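Local coordinates for malonyl-CoA-[acyl-carrier-protein] transacylase (PDB 3TQE) that probably transfers the malonyl group from malonyl-CoA to holo-acyl carrier protein, the step that supplies malonyl units for fatty acid synthesis, at residues I220-H234 with H241-K253. Numbering follows the deposited sequence.
Sequences IAKISIDSPKVPVIH and HNEANIIRGALIK. With GLY (glycine), chain C.
R248, on helix 244-254 of the acyl transferase domain, grips the loop that leaves helix 210-220, illustrating how one arginine can pin the C-terminal end of helix 210-220, and the loop after it, to a second helix. Its NE donates to I220 O (2.9 Å), meeting that carbonyl from above its plane, while NH2 reaches I223 O at 2.7 Å, almost in line with the C=O bond. Both acceptors lie near the guanidinium plane, and the chain, extended from CG to NE, carries the group out to them. The adjoining NH1/NH2 edge holds the carboxylate of a bound glycine: NH1 bonds OXT and NH2 bonds O, so NH2 serves two acceptors, and I225 clamps the ligand further through its backbone N and O. I225 CD1 lies over one guanidinium face, 3.5 Å from R248 CG. Farther along, S227 OG donates to N242 O (2.6 Å), just before the helix, and the CD corner of the P228 ring packs against I247 CD1 (3.8 Å). At the far end A250 CB sits over one face of the H234 ring in a CH-pi contact; H234 ND1 bonds E99, on the helix following the predicted nucleophile S96. One water joins H234 NE2, V232 O and H241 N, 2.9 Å from the last.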
# COMPACT_ATOMS: atom_id res chain seq x y z
N ILE A 220 -3.90 -14.84 10.41
CA ILE A 220 -3.29 -15.18 9.13
C ILE A 220 -3.02 -16.69 9.04
O ILE A 220 -3.01 -17.26 7.99
CB ILE A 220 -2.02 -14.31 8.89
CG1 ILE A 220 -2.46 -12.90 8.45
CG2 ILE A 220 -1.08 -14.91 7.86
CD1 ILE A 220 -1.35 -11.92 8.26
N ALA A 221 -2.77 -17.32 10.18
CA ALA A 221 -2.54 -18.75 10.18
C ALA A 221 -3.77 -19.52 9.75
O ALA A 221 -3.66 -20.64 9.28
CB ALA A 221 -2.09 -19.22 11.57
N LYS A 222 -4.95 -18.91 9.89
CA LYS A 222 -6.21 -19.60 9.65
C LYS A 222 -6.73 -19.38 8.24
O LYS A 222 -7.65 -20.04 7.82
CB LYS A 222 -7.27 -19.13 10.64
CG LYS A 222 -7.01 -19.51 12.08
CD LYS A 222 -8.06 -18.90 12.99
CE LYS A 222 -7.65 -18.96 14.45
NZ LYS A 222 -7.92 -20.30 15.06
N ILE A 223 -6.15 -18.42 7.53
CA ILE A 223 -6.63 -18.07 6.20
C ILE A 223 -5.91 -18.92 5.16
O ILE A 223 -4.72 -19.14 5.25
CB ILE A 223 -6.47 -16.55 5.91
CG1 ILE A 223 -7.09 -16.17 4.56
CG2 ILE A 223 -5.02 -16.14 5.90
CD1 ILE A 223 -7.16 -14.64 4.29
N SER A 224 -6.64 -19.39 4.18
CA SER A 224 -6.07 -20.20 3.13
C SER A 224 -5.30 -19.34 2.17
O SER A 224 -5.77 -18.30 1.76
CB SER A 224 -7.17 -20.90 2.37
OG SER A 224 -7.87 -21.77 3.22
N ILE A 225 -4.10 -19.76 1.82
CA ILE A 225 -3.27 -19.03 0.90
C ILE A 225 -2.84 -19.96 -0.19
O ILE A 225 -2.27 -21.00 0.07
CB ILE A 225 -2.05 -18.43 1.58
CG1 ILE A 225 -2.49 -17.55 2.75
CG2 ILE A 225 -1.22 -17.69 0.57
CD1 ILE A 225 -1.36 -16.94 3.57
N ASP A 226 -3.12 -19.57 -1.43
CA ASP A 226 -2.68 -20.28 -2.61
C ASP A 226 -1.43 -19.65 -3.18
O ASP A 226 -1.09 -18.51 -2.84
CB ASP A 226 -3.79 -20.29 -3.64
CG ASP A 226 -4.95 -21.18 -3.27
OD1 ASP A 226 -4.80 -22.05 -2.39
OD2 ASP A 226 -6.02 -21.03 -3.90
N SER A 227 -0.73 -20.34 -4.06
CA SER A 227 0.47 -19.75 -4.63
C SER A 227 0.00 -18.64 -5.58
O SER A 227 -0.92 -18.86 -6.36
CB SER A 227 1.36 -20.76 -5.37
OG SER A 227 2.10 -21.52 -4.44
N PRO A 228 0.63 -17.47 -5.51
CA PRO A 228 0.26 -16.41 -6.43
C PRO A 228 0.50 -16.84 -7.86
O PRO A 228 1.49 -17.49 -8.16
CB PRO A 228 1.19 -15.24 -6.03
CG PRO A 228 1.57 -15.53 -4.62
CD PRO A 228 1.69 -17.01 -4.60
N LYS A 229 -0.39 -16.42 -8.75
CA LYS A 229 -0.29 -16.73 -10.17
C LYS A 229 0.44 -15.65 -10.97
O LYS A 229 0.74 -15.83 -12.16
CB LYS A 229 -1.70 -16.93 -10.70
CG LYS A 229 -2.38 -18.13 -10.08
CD LYS A 229 -3.65 -18.47 -10.82
CE LYS A 229 -4.37 -19.64 -10.17
NZ LYS A 229 -3.45 -20.76 -9.77
N VAL A 230 0.71 -14.52 -10.34
CA VAL A 230 1.53 -13.46 -10.86
C VAL A 230 2.46 -13.15 -9.69
O VAL A 230 2.01 -13.15 -8.54
CB VAL A 230 0.69 -12.20 -11.17
CG1 VAL A 230 1.58 -11.00 -11.52
CG2 VAL A 230 -0.34 -12.48 -12.29
N PRO A 231 3.74 -12.92 -9.96
CA PRO A 231 4.65 -12.64 -8.87
C PRO A 231 4.28 -11.37 -8.15
O PRO A 231 4.00 -10.37 -8.79
CB PRO A 231 6.00 -12.48 -9.54
CG PRO A 231 5.83 -12.87 -10.91
CD PRO A 231 4.42 -13.00 -11.26
N VAL A 232 4.26 -11.44 -6.83
CA VAL A 232 4.01 -10.30 -5.98
C VAL A 232 5.28 -10.03 -5.19
O VAL A 232 5.75 -10.90 -4.46
CB VAL A 232 2.86 -10.57 -5.02
CG1 VAL A 232 2.75 -9.43 -4.03
CG2 VAL A 232 1.56 -10.79 -5.80
N ILE A 233 5.87 -8.86 -5.38
CA ILE A 233 7.10 -8.51 -4.70
C ILE A 233 6.74 -7.94 -3.35
O ILE A 233 6.14 -6.88 -3.26
CB ILE A 233 7.91 -7.48 -5.50
CG1 ILE A 233 8.19 -7.96 -6.91
CG2 ILE A 233 9.21 -7.12 -4.76
CD1 ILE A 233 8.80 -9.25 -7.00
N HIS A 234 7.14 -8.63 -2.29
CA HIS A 234 6.81 -8.20 -0.94
C HIS A 234 7.64 -7.04 -0.45
O HIS A 234 8.81 -6.92 -0.73
CB HIS A 234 6.97 -9.37 0.01
CG HIS A 234 5.95 -10.42 -0.19
ND1 HIS A 234 4.73 -10.39 0.45
CD2 HIS A 234 5.93 -11.50 -1.01
CE1 HIS A 234 4.02 -11.44 0.05
NE2 HIS A 234 4.72 -12.13 -0.83
N HIS A 241 7.27 -14.69 -3.27
CA HIS A 241 7.23 -15.96 -2.56
C HIS A 241 6.07 -16.81 -3.05
O HIS A 241 5.00 -16.30 -3.28
CB HIS A 241 7.04 -15.74 -1.08
CG HIS A 241 8.16 -15.00 -0.43
ND1 HIS A 241 9.46 -15.48 -0.46
CD2 HIS A 241 8.19 -13.85 0.26
CE1 HIS A 241 10.24 -14.63 0.19
NE2 HIS A 241 9.49 -13.63 0.64
N ASN A 242 6.29 -18.10 -3.16
CA ASN A 242 5.24 -19.01 -3.60
C ASN A 242 4.63 -19.82 -2.48
O ASN A 242 3.52 -20.35 -2.60
CB ASN A 242 5.81 -19.97 -4.64
CG ASN A 242 6.23 -19.27 -5.90
OD1 ASN A 242 7.27 -19.59 -6.50
ND2 ASN A 242 5.42 -18.33 -6.34
N GLU A 243 5.35 -19.97 -1.38
CA GLU A 243 4.94 -20.85 -0.31
C GLU A 243 4.06 -20.14 0.69
O GLU A 243 4.42 -19.06 1.13
CB GLU A 243 6.20 -21.33 0.39
CG GLU A 243 7.26 -21.85 -0.54
CD GLU A 243 8.35 -20.80 -1.03
OE1 GLU A 243 8.20 -19.50 -1.08
OE2 GLU A 243 9.40 -21.37 -1.43
N ALA A 244 2.94 -20.74 1.08
CA ALA A 244 1.97 -20.09 1.94
C ALA A 244 2.58 -19.59 3.22
O ALA A 244 2.33 -18.45 3.61
CB ALA A 244 0.80 -20.98 2.24
N ASN A 245 3.37 -20.41 3.89
CA ASN A 245 3.86 -19.97 5.19
C ASN A 245 4.91 -18.89 5.06
O ASN A 245 5.11 -18.08 5.97
CB ASN A 245 4.39 -21.14 6.01
CG ASN A 245 3.30 -21.95 6.61
OD1 ASN A 245 2.25 -21.42 7.00
ND2 ASN A 245 3.56 -23.24 6.77
N ILE A 246 5.60 -18.85 3.93
CA ILE A 246 6.57 -17.79 3.69
C ILE A 246 5.81 -16.49 3.42
O ILE A 246 6.19 -15.44 3.90
CB ILE A 246 7.53 -18.16 2.55
CG1 ILE A 246 8.24 -19.47 2.83
CG2 ILE A 246 8.56 -17.08 2.35
CD1 ILE A 246 8.97 -19.53 4.11
N ILE A 247 4.73 -16.57 2.66
CA ILE A 247 3.87 -15.41 2.48
C ILE A 247 3.32 -14.93 3.82
O ILE A 247 3.33 -13.73 4.09
CB ILE A 247 2.75 -15.73 1.48
CG1 ILE A 247 3.36 -15.95 0.11
CG2 ILE A 247 1.71 -14.58 1.46
CD1 ILE A 247 2.39 -16.52 -0.92
N ARG A 248 2.85 -15.85 4.66
CA ARG A 248 2.38 -15.44 5.98
C ARG A 248 3.47 -14.71 6.73
O ARG A 248 3.23 -13.66 7.31
CB ARG A 248 1.96 -16.64 6.81
CG ARG A 248 0.73 -17.33 6.32
CD ARG A 248 0.25 -18.41 7.29
NE ARG A 248 -1.02 -18.92 6.78
CZ ARG A 248 -1.15 -19.97 5.97
NH1 ARG A 248 -0.11 -20.72 5.62
NH2 ARG A 248 -2.34 -20.30 5.53
N GLY A 249 4.68 -15.26 6.75
CA GLY A 249 5.77 -14.60 7.43
C GLY A 249 6.02 -13.20 6.90
O GLY A 249 6.30 -12.29 7.68
N ALA A 250 5.96 -13.05 5.58
CA ALA A 250 6.21 -11.76 4.97
C ALA A 250 5.17 -10.73 5.37
O ALA A 250 5.49 -9.58 5.61
CB ALA A 250 6.28 -11.90 3.47
N LEU A 251 3.93 -11.16 5.44
CA LEU A 251 2.84 -10.26 5.81
C LEU A 251 2.91 -9.85 7.25
O LEU A 251 2.59 -8.72 7.60
CB LEU A 251 1.48 -10.87 5.51
CG LEU A 251 1.21 -11.06 4.02
CD1 LEU A 251 -0.05 -11.89 3.86
CD2 LEU A 251 1.10 -9.71 3.28
N ILE A 252 3.34 -10.75 8.11
CA ILE A 252 3.42 -10.41 9.52
C ILE A 252 4.64 -9.53 9.76
O ILE A 252 4.58 -8.53 10.45
CB ILE A 252 3.44 -11.67 10.38
CG1 ILE A 252 2.10 -12.42 10.23
CG2 ILE A 252 3.75 -11.33 11.82
CD1 ILE A 252 0.86 -11.60 10.55
N LYS A 253 5.77 -9.88 9.16
CA LYS A 253 6.98 -9.07 9.32
C LYS A 253 6.80 -7.67 8.75
O LYS A 253 7.41 -6.73 9.23
CB LYS A 253 8.17 -9.78 8.67
CG LYS A 253 9.54 -9.20 9.05
CD LYS A 253 10.68 -10.03 8.42
CE LYS A 253 12.05 -9.50 8.83
NZ LYS A 253 13.17 -10.34 8.28
N GLY C . -3.04 -23.38 1.14
CA GLY C . -1.93 -23.75 2.09
C GLY C . -1.98 -22.90 3.33
O GLY C . -2.90 -22.05 3.44
OXT GLY C . -1.10 -23.03 4.24
O HOH W 1 4.75 -13.33 -3.24
O HOH W 2 4.42 -14.17 -5.81